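Local coordinates for protein phycocyanobilin lyase subunit alpha (Nostoc sp. PCC 7120, PDB 5N3U) that associates with its partner subunit CpcF to form a lyase that is probably required for attaching the phycocyanobilin chromophore to the phycocyanin alpha chain, at residues 125-130 / 149-154; 201-206 / 212-217; 225-230 / 245-250. All coordinates share one frame; numbering follows the deposited sequence.

Contact 1: residues 125-130 / 149-154; sequences IKLLDG and EAVLEA
Val151 meets two consecutive leucines, Leu127 and Leu128, and gives one methyl to each. Its CG1 stands anti to the backbone N (chi1 164°), which splits the fork of the valine between the two neighbours. Val151 CG2 lies 3.8 Å from Leu127 CD1, the two side chains crossing at about a right angle. Val151 CG1 rests against Leu128, 3.8 Å from its CD2, and here the side chains run past each other in opposite directions. The other branch of Leu128, CD1, goes one residue further and comes within 4.1 Å of Leu152 CD2 at an oblique angle. A type I turn from Lys126 to Asp129 carries both leucines at its two central positions and aims them at helix 148-157. Outside the segments Leu127 packs on Gln146 and Leu152 on Phe170, both in loops, and Leu152 also on Val178 of helix 176-190, a layering consistent with HEAT repeats. A short beta-branched valine suits the middle place, where two methyls must serve two partners; the longer leucines span the gap from the turn. With no hydrogen bond across the segments and all four touching residues buried, dispersion and the exclusion of water hold the contact.

Contact 2: residues 201-206 / 212-217; sequences KVLAGN and RVALGD
Leu203 and Ala214 mark the closest backbone approach, their CA atoms 6.3 Å apart, where the last turn of helix 193-203 faces the middle of helix 208-221. The chain leaves the first helix through Ala204 and Gly205, whose N still bonds to Val202 O, and the second helix starts only a few residues later, so the two form a helical hairpin of the kind from which HEAT repeats are built. Gly205 O accepts a hydrogen bond from Arg211, which ties the connection to the start of the second helix.

So close a backbone approach suits alanine, and the single methyl of Ala214 is the point on which two side chains converge. Val202 CG1 touches Ala214 CB at 3.7 Å, while Leu203 CD2 approaches the same CB at 3.9 Å. The leucine methyl is shared: Leu203 CD2 also sits 3.7 Å from Leu215 CG, at the branch point of that side chain, and the two leucines cross at about a right angle. Leu203 CG lies beside its own backbone N (chi1 -75°), and from there the chain carries CD2 across to the second helix although its CB does not point straight at it. Leu215 continues the apolar layer onto Phe239 and Ala243 of helix 237-250.

Polar groups of the second helix are turned to other neighbours. Asp217 pairs with Arg184 of helix 176-190, and Arg212 forms salt bridges with Glu236 and with Asp72 of the CpcF subunit, while also packing on Tyr74 of that subunit. The chemistry is thus divided by helix face: across the two segments apolar side chains join the hairpin without a hydrogen bond, whereas charge pairing links the second helix to helix 176-190 and to the partner protein.

Contact 3: residues 225-230 / 245-250; sequences AAAEAI and KGLLEH
Leu247 has an unusual first torsion, chi1 -95°, well away from a staggered value, and with chi2 at 67° it spreads its two methyls toward separate partners. Leu247 CD2 lies 3.8 Å from both Ala227 CB and Ala227 N; the other methyl meets the end of Ile230, with 4.0 Å between Leu247 CD1 and Ile230 CD1. On the isoleucine, CG1 lies beside the backbone N, and an extended chain puts CD1 at the end of the side chain, where it meets Leu247 tip to tip. Ala227 is small enough for the leucine methyl to come up against the backbone at the first turn of its helix, and the longer isoleucine bridges the wider gap one turn later.

These residues join helix 227-232 to helix 237-250, a consecutive helix pair that follows the HEAT-repeat region and probably continues its helical stacking. Ala226 and Ile230 carry the packing back onto Leu218 and Leu215 of helix 208-221, while Ala227 also touches Leu271 of helix 263-273.

Away from the leucine, the long, flexible arm of Lys245 suits a place where it serves both its own helix and the partner protein. One turn on, Glu249 makes a salt bridge with it, Lys245 NZ lying 2.9 Å from Glu249 OE2, and the ammonium group comes from above the carboxylate plane, 51° out of it. The nearness of a second carboxylate and an aromatic ring would tend to favour the charged form of the lysine: Lys245 also pairs with Glu187 of the CpcF subunit and makes a cation-pi contact with Trp151 of that subunit.

The three contacts follow one another along the chain, each linking one helix to the next. Contacts 2 and 3 are close neighbours, with centres 13 Å apart, and share an apolar layer: Leu215 CD2 lies 3.7 Å from Ile230 CG2, and Leu203 packs against the backbone of helix 227-232. Contact 1, its centre 21 Å from that of contact 2, comes near it where like charges lie close, Glu153 OE2 3.5 Å from Asp217 OD1, with Arg184, the salt-bridge partner of Asp217, beside them. Contacts 1 and 3 do not touch, their nearest atoms being about 15 Å apart. Contacts 2 and 3 both have a residue paired with CpcF, whereas no other protein chain touches contact 1.

Contact 1: residues 125-130 / 149-154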
ATOM      1  N   ILE A 125      -7.561  -7.938  35.605  1.00 21.81           N
ATOM      2  CA  ILE A 125      -7.412  -9.151  36.455  1.00 22.00           C
ATOM      3  C   ILE A 125      -8.653 -10.022  36.537  1.00 21.88           C
ATOM      4  O   ILE A 125      -8.610 -11.235  36.434  1.00 22.83           O
ATOM      5  CB  ILE A 125      -6.894  -8.762  37.823  1.00 23.01           C
ATOM      6  CG1 ILE A 125      -5.396  -8.429  37.693  1.00 24.96           C
ATOM      7  CG2 ILE A 125      -7.041  -9.885  38.857  1.00 25.48           C
ATOM      8  CD1 ILE A 125      -4.811  -7.816  38.968  1.00 28.96           C
ATOM      9  N   LYS A 126      -9.789  -9.385  36.566  1.00 23.71           N
ATOM     10  CA  LYS A 126     -11.046 -10.099  36.591  1.00 24.01           C
ATOM     11  C   LYS A 126     -11.247 -10.942  35.337  1.00 22.84           C
ATOM     12  O   LYS A 126     -11.817 -12.038  35.388  1.00 24.16           O
ATOM     13  CB  LYS A 126     -12.130  -9.023  36.755  1.00 30.26           C
ATOM     14  CG  LYS A 126     -13.545  -9.490  36.591  1.00 42.82           C
ATOM     15  CD  LYS A 126     -14.421  -9.000  37.742  1.00 49.54           C
ATOM     16  CE  LYS A 126     -14.376  -7.511  37.889  1.00 52.14           C
ATOM     17  NZ  LYS A 126     -15.771  -7.012  38.150  1.00 64.64           N
ATOM     18  N   LEU A 127     -10.753 -10.512  34.182  1.00 21.86           N
ATOM     19  CA  LEU A 127     -10.918 -11.332  32.981  1.00 21.80           C
ATOM     20  C   LEU A 127     -10.042 -12.577  32.977  1.00 21.93           C
ATOM     21  O   LEU A 127     -10.227 -13.463  32.171  1.00 23.74           O
ATOM     22  CB  LEU A 127     -10.683 -10.477  31.741  1.00 22.86           C
ATOM     23  CG  LEU A 127     -11.606  -9.314  31.485  1.00 22.99           C
ATOM     24  CD1 LEU A 127     -11.303  -8.670  30.173  1.00 22.50           C
ATOM     25  CD2 LEU A 127     -13.063  -9.730  31.441  1.00 25.10           C
ATOM     26  N   LEU A 128      -9.126 -12.683  33.908  1.00 23.38           N
ATOM     27  CA  LEU A 128      -8.402 -13.925  34.080  1.00 23.13           C
ATOM     28  C   LEU A 128      -9.056 -14.875  35.126  1.00 23.96           C
ATOM     29  O   LEU A 128      -8.454 -15.861  35.520  1.00 28.29           O
ATOM     30  CB  LEU A 128      -6.965 -13.631  34.496  1.00 24.84           C
ATOM     31  CG  LEU A 128      -6.085 -12.735  33.599  1.00 24.32           C
ATOM     32  CD1 LEU A 128      -4.627 -12.681  34.103  1.00 25.23           C
ATOM     33  CD2 LEU A 128      -6.053 -13.311  32.222  1.00 21.07           C
ATOM     34  N   ASP A 129     -10.239 -14.550  35.628  1.00 25.21           N
ATOM     35  CA  ASP A 129     -11.024 -15.456  36.539  1.00 28.32           C
ATOM     36  C   ASP A 129     -11.112 -16.842  36.015  1.00 27.22           C
ATOM     37  O   ASP A 129     -11.339 -17.060  34.848  1.00 29.09           O
ATOM     38  CB  ASP A 129     -12.468 -14.959  36.809  1.00 34.76           C
ATOM     39  CG  ASP A 129     -12.559 -13.803  37.877  1.00 44.65           C
ATOM     40  OD1 ASP A 129     -11.528 -13.426  38.536  1.00 49.51           O
ATOM     41  OD2 ASP A 129     -13.694 -13.238  38.050  1.00 48.94           O
ATOM     42  N   GLY A 130     -10.801 -17.799  36.863  1.00 25.96           N
ATOM     43  CA  GLY A 130     -10.797 -19.204  36.499  1.00 30.14           C
ATOM     44  C   GLY A 130      -9.470 -19.685  35.987  1.00 33.15           C
ATOM     45  O   GLY A 130      -9.342 -20.868  35.744  1.00 28.72           O
ATOM     46  N   GLU A 149      -4.708 -12.850  25.158  1.00 20.18           N
ATOM     47  CA  GLU A 149      -3.530 -12.251  24.634  1.00 20.32           C
ATOM     48  C   GLU A 149      -3.393 -10.785  25.026  1.00 23.97           C
ATOM     49  O   GLU A 149      -2.378 -10.355  25.575  1.00 18.71           O
ATOM     50  CB  GLU A 149      -3.476 -12.451  23.115  1.00 24.92           C
ATOM     51  CG  GLU A 149      -2.279 -11.805  22.389  1.00 29.78           C
ATOM     52  CD  GLU A 149      -2.195 -12.176  20.876  1.00 35.40           C
ATOM     53  OE1 GLU A 149      -3.116 -12.828  20.345  1.00 35.94           O
ATOM     54  OE2 GLU A 149      -1.145 -11.927  20.221  1.00 26.48           O
ATOM     55  N   ALA A 150      -4.421  -9.990  24.699  1.00 18.48           N
ATOM     56  CA  ALA A 150      -4.422  -8.548  25.000  1.00 19.43           C
ATOM     57  C   ALA A 150      -4.459  -8.289  26.443  1.00 17.03           C
ATOM     58  O   ALA A 150      -3.799  -7.370  26.914  1.00 18.60           O
ATOM     59  CB  ALA A 150      -5.650  -7.941  24.332  1.00 20.53           C
ATOM     60  N   VAL A 151      -5.156  -9.080  27.223  1.00 15.24           N
ATOM     61  CA  VAL A 151      -5.241  -8.839  28.659  1.00 17.77           C
ATOM     62  C   VAL A 151      -3.870  -9.042  29.340  1.00 20.34           C
ATOM     63  O   VAL A 151      -3.431  -8.260  30.214  1.00 16.80           O
ATOM     64  CB  VAL A 151      -6.285  -9.758  29.342  1.00 17.98           C
ATOM     65  CG1 VAL A 151      -6.121  -9.820  30.849  1.00 18.24           C
ATOM     66  CG2 VAL A 151      -7.723  -9.321  28.947  1.00 18.29           C
ATOM     67  N   LEU A 152      -3.225 -10.118  28.962  1.00 18.24           N
ATOM     68  CA  LEU A 152      -1.900 -10.416  29.543  1.00 18.93           C
ATOM     69  C   LEU A 152      -0.904  -9.313  29.113  1.00 18.20           C
ATOM     70  O   LEU A 152      -0.153  -8.827  29.913  1.00 20.36           O
ATOM     71  CB  LEU A 152      -1.407 -11.757  29.012  1.00 19.10           C
ATOM     72  CG  LEU A 152      -2.161 -12.969  29.622  1.00 20.17           C
ATOM     73  CD1 LEU A 152      -1.966 -14.187  28.782  1.00 20.33           C
ATOM     74  CD2 LEU A 152      -1.896 -13.155  31.110  1.00 23.48           C
ATOM     75  N   GLU A 153      -0.882  -8.980  27.857  1.00 20.83           N
ATOM     76  CA  GLU A 153       0.005  -7.925  27.380  1.00 23.19           C
ATOM     77  C   GLU A 153      -0.301  -6.662  28.156  1.00 22.02           C
ATOM     78  O   GLU A 153       0.624  -5.963  28.616  1.00 21.64           O
ATOM     79  CB  GLU A 153      -0.233  -7.662  25.916  1.00 25.79           C
ATOM     80  CG  GLU A 153       0.400  -8.714  25.064  1.00 28.76           C
ATOM     81  CD  GLU A 153       0.307  -8.413  23.591  1.00 41.68           C
ATOM     82  OE1 GLU A 153      -0.466  -7.501  23.178  1.00 43.55           O
ATOM     83  OE2 GLU A 153       1.008  -9.115  22.831  1.00 41.38           O
ATOM     84  N   ALA A 154      -1.596  -6.333  28.302  1.00 18.19           N
ATOM     85  CA  ALA A 154      -1.922  -5.106  29.040  1.00 18.12           C
ATOM     86  C   ALA A 154      -1.432  -5.084  30.497  1.00 18.84           C
ATOM     87  O   ALA A 154      -0.917  -4.073  31.012  1.00 20.10           O
ATOM     88  CB  ALA A 154      -3.414  -4.877  28.987  1.00 17.82           C
TER

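Contact 2: residues 201-206 / 212-217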
ATOM      1  N   LYS A 201      13.023 -17.593  21.096  1.00 33.11           N
ATOM      2  CA  LYS A 201      12.728 -18.869  20.464  1.00 31.04           C
ATOM      3  C   LYS A 201      11.517 -18.862  19.484  1.00 30.22           C
ATOM      4  O   LYS A 201      11.538 -19.494  18.467  1.00 31.82           O
ATOM      5  CB  LYS A 201      12.512 -19.923  21.556  1.00 36.33           C
ATOM      6  CG  LYS A 201      12.446 -21.348  21.019  1.00 46.43           C
ATOM      7  CD  LYS A 201      11.728 -22.307  21.991  1.00 56.46           C
ATOM      8  CE  LYS A 201      12.125 -23.780  21.783  1.00 60.26           C
ATOM      9  NZ  LYS A 201      11.468 -24.366  20.583  1.00 64.74           N
ATOM     10  N   VAL A 202      10.487 -18.091  19.774  1.00 36.23           N
ATOM     11  CA  VAL A 202       9.354 -17.886  18.856  1.00 34.05           C
ATOM     12  C   VAL A 202       9.860 -17.284  17.515  1.00 33.22           C
ATOM     13  O   VAL A 202       9.386 -17.684  16.441  1.00 39.56           O
ATOM     14  CB  VAL A 202       8.322 -16.957  19.496  1.00 33.75           C
ATOM     15  CG1 VAL A 202       7.222 -16.501  18.515  1.00 41.35           C
ATOM     16  CG2 VAL A 202       7.686 -17.619  20.708  1.00 38.19           C
ATOM     17  N   LEU A 203      10.847 -16.417  17.579  1.00 38.14           N
ATOM     18  CA  LEU A 203      11.480 -15.827  16.367  1.00 38.46           C
ATOM     19  C   LEU A 203      12.030 -16.828  15.450  1.00 40.18           C
ATOM     20  O   LEU A 203      11.942 -16.648  14.259  1.00 39.75           O
ATOM     21  CB  LEU A 203      12.656 -14.913  16.670  1.00 38.88           C
ATOM     22  CG  LEU A 203      12.324 -13.559  17.209  1.00 38.21           C
ATOM     23  CD1 LEU A 203      13.593 -12.729  17.353  1.00 33.45           C
ATOM     24  CD2 LEU A 203      11.308 -12.874  16.269  1.00 40.85           C
ATOM     25  N   ALA A 204      12.585 -17.882  16.017  1.00 41.77           N
ATOM     26  CA  ALA A 204      13.120 -19.010  15.290  1.00 41.40           C
ATOM     27  C   ALA A 204      12.072 -19.966  14.739  1.00 44.73           C
ATOM     28  O   ALA A 204      12.438 -20.866  14.008  1.00 50.85           O
ATOM     29  CB  ALA A 204      14.111 -19.758  16.164  1.00 43.86           C
ATOM     30  N   GLY A 205      10.789 -19.743  15.032  1.00 46.71           N
ATOM     31  CA  GLY A 205       9.739 -20.697  14.764  1.00 44.72           C
ATOM     32  C   GLY A 205       9.270 -20.665  13.328  1.00 52.53           C
ATOM     33  O   GLY A 205       9.635 -19.793  12.533  1.00 44.44           O
ATOM     34  N   ASN A 206       8.449 -21.644  13.002  1.00 52.79           N
ATOM     35  CA  ASN A 206       7.918 -21.796  11.679  1.00 52.38           C
ATOM     36  C   ASN A 206       6.789 -20.817  11.369  1.00 50.85           C
ATOM     37  O   ASN A 206       6.321 -20.801  10.250  1.00 54.69           O
ATOM     38  CB  ASN A 206       7.425 -23.241  11.483  1.00 58.57           C
ATOM     39  CG  ASN A 206       6.139 -23.562  12.273  1.00 60.40           C
ATOM     40  OD1 ASN A 206       5.293 -22.698  12.530  1.00 68.63           O
ATOM     41  ND2 ASN A 206       5.981 -24.829  12.645  1.00 67.37           N
ATOM     42  N   ARG A 212       6.261 -11.976  14.101  1.00 26.65           N
ATOM     43  CA  ARG A 212       5.963 -10.565  14.143  1.00 24.97           C
ATOM     44  C   ARG A 212       5.571 -10.125  15.499  1.00 25.27           C
ATOM     45  O   ARG A 212       5.983  -9.086  15.997  1.00 23.98           O
ATOM     46  CB  ARG A 212       4.874 -10.162  13.107  1.00 26.96           C
ATOM     47  CG  ARG A 212       5.255 -10.432  11.660  1.00 26.64           C
ATOM     48  CD  ARG A 212       4.001 -10.165  10.836  1.00 30.56           C
ATOM     49  NE  ARG A 212       4.233 -10.163   9.413  1.00 27.69           N
ATOM     50  CZ  ARG A 212       3.274 -10.355   8.491  1.00 27.64           C
ATOM     51  NH1 ARG A 212       2.036 -10.649   8.843  1.00 30.56           N
ATOM     52  NH2 ARG A 212       3.557 -10.265   7.230  1.00 25.92           N
ATOM     53  N   VAL A 213       4.746 -10.909  16.127  1.00 24.95           N
ATOM     54  CA  VAL A 213       4.342 -10.645  17.501  1.00 26.66           C
ATOM     55  C   VAL A 213       5.573 -10.673  18.445  1.00 23.06           C
ATOM     56  O   VAL A 213       5.734  -9.770  19.273  1.00 26.62           O
ATOM     57  CB  VAL A 213       3.299 -11.690  17.962  1.00 34.25           C
ATOM     58  CG1 VAL A 213       3.201 -11.700  19.475  1.00 36.86           C
ATOM     59  CG2 VAL A 213       1.950 -11.333  17.308  1.00 36.19           C
ATOM     60  N   ALA A 214       6.432 -11.655  18.276  1.00 26.49           N
ATOM     61  CA  ALA A 214       7.613 -11.752  19.141  1.00 29.35           C
ATOM     62  C   ALA A 214       8.517 -10.493  18.976  1.00 27.72           C
ATOM     63  O   ALA A 214       9.032  -9.943  19.950  1.00 27.07           O
ATOM     64  CB  ALA A 214       8.348 -13.008  18.808  1.00 30.50           C
ATOM     65  N   LEU A 215       8.651 -10.021  17.724  1.00 27.73           N
ATOM     66  CA  LEU A 215       9.352  -8.790  17.479  1.00 26.76           C
ATOM     67  C   LEU A 215       8.784  -7.627  18.209  1.00 25.57           C
ATOM     68  O   LEU A 215       9.528  -6.862  18.872  1.00 27.44           O
ATOM     69  CB  LEU A 215       9.484  -8.507  15.975  1.00 27.08           C
ATOM     70  CG  LEU A 215      10.437  -9.418  15.313  1.00 26.26           C
ATOM     71  CD1 LEU A 215      10.314  -9.468  13.772  1.00 29.45           C
ATOM     72  CD2 LEU A 215      11.855  -9.082  15.768  1.00 26.84           C
ATOM     73  N   GLY A 216       7.481  -7.398  18.108  1.00 27.82           N
ATOM     74  CA  GLY A 216       6.889  -6.332  18.827  1.00 27.19           C
ATOM     75  C   GLY A 216       7.075  -6.430  20.335  1.00 27.94           C
ATOM     76  O   GLY A 216       7.306  -5.451  21.045  1.00 27.86           O
ATOM     77  N   ASP A 217       6.984  -7.648  20.847  1.00 29.04           N
ATOM     78  CA  ASP A 217       7.138  -7.894  22.293  1.00 27.27           C
ATOM     79  C   ASP A 217       8.597  -7.611  22.750  1.00 23.42           C
ATOM     80  O   ASP A 217       8.815  -6.979  23.771  1.00 26.31           O
ATOM     81  CB  ASP A 217       6.762  -9.377  22.641  1.00 27.69           C
ATOM     82  CG  ASP A 217       5.279  -9.683  22.509  1.00 37.03           C
ATOM     83  OD1 ASP A 217       4.441  -8.735  22.354  1.00 40.40           O
ATOM     84  OD2 ASP A 217       4.926 -10.884  22.530  1.00 35.43           O
TER

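Contact 3: residues 225-230 / 245-250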
ATOM      1  N   ALA A 225      19.818  -8.735  24.753  1.00 33.40           N
ATOM      2  CA  ALA A 225      20.365  -9.935  24.228  1.00 29.86           C
ATOM      3  C   ALA A 225      19.730 -10.472  23.030  1.00 30.34           C
ATOM      4  O   ALA A 225      20.306 -11.310  22.355  1.00 33.92           O
ATOM      5  CB  ALA A 225      20.425 -11.038  25.360  1.00 36.37           C
ATOM      6  N   ALA A 226      18.514 -10.047  22.685  1.00 30.43           N
ATOM      7  CA  ALA A 226      17.897 -10.538  21.449  1.00 26.99           C
ATOM      8  C   ALA A 226      18.322  -9.787  20.168  1.00 29.20           C
ATOM      9  O   ALA A 226      17.837 -10.094  19.075  1.00 33.26           O
ATOM     10  CB  ALA A 226      16.372 -10.443  21.591  1.00 29.32           C
ATOM     11  N   ALA A 227      19.162  -8.778  20.285  1.00 33.22           N
ATOM     12  CA  ALA A 227      19.472  -7.899  19.086  1.00 32.59           C
ATOM     13  C   ALA A 227      19.844  -8.627  17.793  1.00 36.43           C
ATOM     14  O   ALA A 227      19.228  -8.397  16.755  1.00 27.17           O
ATOM     15  CB  ALA A 227      20.519  -6.913  19.461  1.00 33.58           C
ATOM     16  N   GLU A 228      20.817  -9.544  17.822  1.00 32.18           N
ATOM     17  CA  GLU A 228      21.202 -10.218  16.575  1.00 31.53           C
ATOM     18  C   GLU A 228      20.180 -11.218  16.128  1.00 33.18           C
ATOM     19  O   GLU A 228      19.996 -11.436  14.920  1.00 32.45           O
ATOM     20  CB  GLU A 228      22.625 -10.891  16.669  1.00 35.20           C
ATOM     21  CG  GLU A 228      23.725  -9.847  16.828  1.00 34.79           C
ATOM     22  CD  GLU A 228      23.761  -9.199  18.220  1.00 39.83           C
ATOM     23  OE1 GLU A 228      23.292  -9.804  19.227  1.00 43.36           O
ATOM     24  OE2 GLU A 228      24.270  -8.064  18.372  1.00 39.88           O
ATOM     25  N   ALA A 229      19.473 -11.849  17.069  1.00 26.92           N
ATOM     26  CA  ALA A 229      18.416 -12.696  16.671  1.00 26.32           C
ATOM     27  C   ALA A 229      17.309 -11.842  15.968  1.00 25.77           C
ATOM     28  O   ALA A 229      16.712 -12.293  15.038  1.00 28.65           O
ATOM     29  CB  ALA A 229      17.809 -13.419  17.849  1.00 29.29           C
ATOM     30  N   ILE A 230      17.055 -10.641  16.449  1.00 27.00           N
ATOM     31  CA  ILE A 230      16.018  -9.784  15.803  1.00 28.99           C
ATOM     32  C   ILE A 230      16.470  -9.472  14.379  1.00 27.84           C
ATOM     33  O   ILE A 230      15.749  -9.702  13.401  1.00 28.84           O
ATOM     34  CB  ILE A 230      15.843  -8.506  16.613  1.00 29.85           C
ATOM     35  CG1 ILE A 230      15.060  -8.867  17.866  1.00 26.40           C
ATOM     36  CG2 ILE A 230      15.161  -7.364  15.800  1.00 28.72           C
ATOM     37  CD1 ILE A 230      15.204  -7.819  18.943  1.00 28.10           C
ATOM     38  N   LYS A 245      14.389  -0.580  17.816  1.00 27.22           N
ATOM     39  CA  LYS A 245      14.156   0.694  18.410  1.00 25.69           C
ATOM     40  C   LYS A 245      13.841   0.572  19.892  1.00 27.93           C
ATOM     41  O   LYS A 245      14.209   1.440  20.672  1.00 27.02           O
ATOM     42  CB  LYS A 245      12.903   1.295  17.763  1.00 29.57           C
ATOM     43  CG  LYS A 245      12.445   2.552  18.370  1.00 30.65           C
ATOM     44  CD  LYS A 245      11.126   2.921  17.730  1.00 34.27           C
ATOM     45  CE  LYS A 245      10.801   4.361  17.943  1.00 37.84           C
ATOM     46  NZ  LYS A 245      10.134   4.500  19.239  1.00 43.53           N
ATOM     47  N   GLY A 246      13.068  -0.435  20.263  1.00 26.38           N
ATOM     48  CA  GLY A 246      12.721  -0.599  21.694  1.00 26.81           C
ATOM     49  C   GLY A 246      13.963  -1.004  22.475  1.00 26.02           C
ATOM     50  O   GLY A 246      14.231  -0.548  23.567  1.00 29.54           O
ATOM     51  N   LEU A 247      14.780  -1.814  21.894  1.00 26.78           N
ATOM     52  CA  LEU A 247      16.045  -2.139  22.543  1.00 29.86           C
ATOM     53  C   LEU A 247      16.920  -0.889  22.748  1.00 37.83           C
ATOM     54  O   LEU A 247      17.481  -0.653  23.827  1.00 37.51           O
ATOM     55  CB  LEU A 247      16.776  -3.186  21.740  1.00 29.90           C
ATOM     56  CG  LEU A 247      16.588  -4.608  22.147  1.00 31.41           C
ATOM     57  CD1 LEU A 247      15.177  -5.101  21.924  1.00 31.40           C
ATOM     58  CD2 LEU A 247      17.515  -5.515  21.365  1.00 29.84           C
ATOM     59  N   LEU A 248      16.950  -0.039  21.744  1.00 33.26           N
ATOM     60  CA  LEU A 248      17.732   1.150  21.761  1.00 34.11           C
ATOM     61  C   LEU A 248      17.246   2.080  22.806  1.00 34.57           C
ATOM     62  O   LEU A 248      18.012   2.627  23.595  1.00 38.34           O
ATOM     63  CB  LEU A 248      17.676   1.831  20.346  1.00 32.31           C
ATOM     64  CG  LEU A 248      18.423   3.155  20.217  1.00 33.07           C
ATOM     65  CD1 LEU A 248      19.847   2.968  20.734  1.00 34.98           C
ATOM     66  CD2 LEU A 248      18.437   3.604  18.755  1.00 32.02           C
ATOM     67  N   GLU A 249      15.968   2.254  22.876  1.00 34.25           N
ATOM     68  CA  GLU A 249      15.418   3.109  23.887  1.00 39.76           C
ATOM     69  C   GLU A 249      15.704   2.667  25.333  1.00 44.90           C
ATOM     70  O   GLU A 249      15.882   3.510  26.204  1.00 48.29           O
ATOM     71  CB  GLU A 249      13.938   3.232  23.705  1.00 44.10           C
ATOM     72  CG  GLU A 249      13.549   4.026  22.486  1.00 46.19           C
ATOM     73  CD  GLU A 249      12.084   3.818  22.185  1.00 55.73           C
ATOM     74  OE1 GLU A 249      11.591   2.657  22.316  1.00 53.59           O
ATOM     75  OE2 GLU A 249      11.413   4.804  21.823  1.00 54.86           O
ATOM     76  N   HIS A 250      15.783   1.374  25.571  1.00 39.50           N
ATOM     77  CA  HIS A 250      16.167   0.855  26.909  1.00 49.43           C
ATOM     78  C   HIS A 250      17.647   1.147  27.243  1.00 48.86           C
ATOM     79  O   HIS A 250      17.968   1.457  28.359  1.00 49.01           O
ATOM     80  CB  HIS A 250      15.907  -0.667  26.931  1.00 49.96           C
ATOM     81  CG  HIS A 250      16.168  -1.337  28.254  1.00 64.70           C
ATOM     82  ND1 HIS A 250      17.017  -2.424  28.387  1.00 67.21           N
ATOM     83  CD2 HIS A 250      15.644  -1.123  29.485  1.00 63.98           C
ATOM     84  CE1 HIS A 250      17.013  -2.839  29.643  1.00 57.69           C
ATOM     85  NE2 HIS A 250      16.197  -2.061  30.332  1.00 59.93           N
TER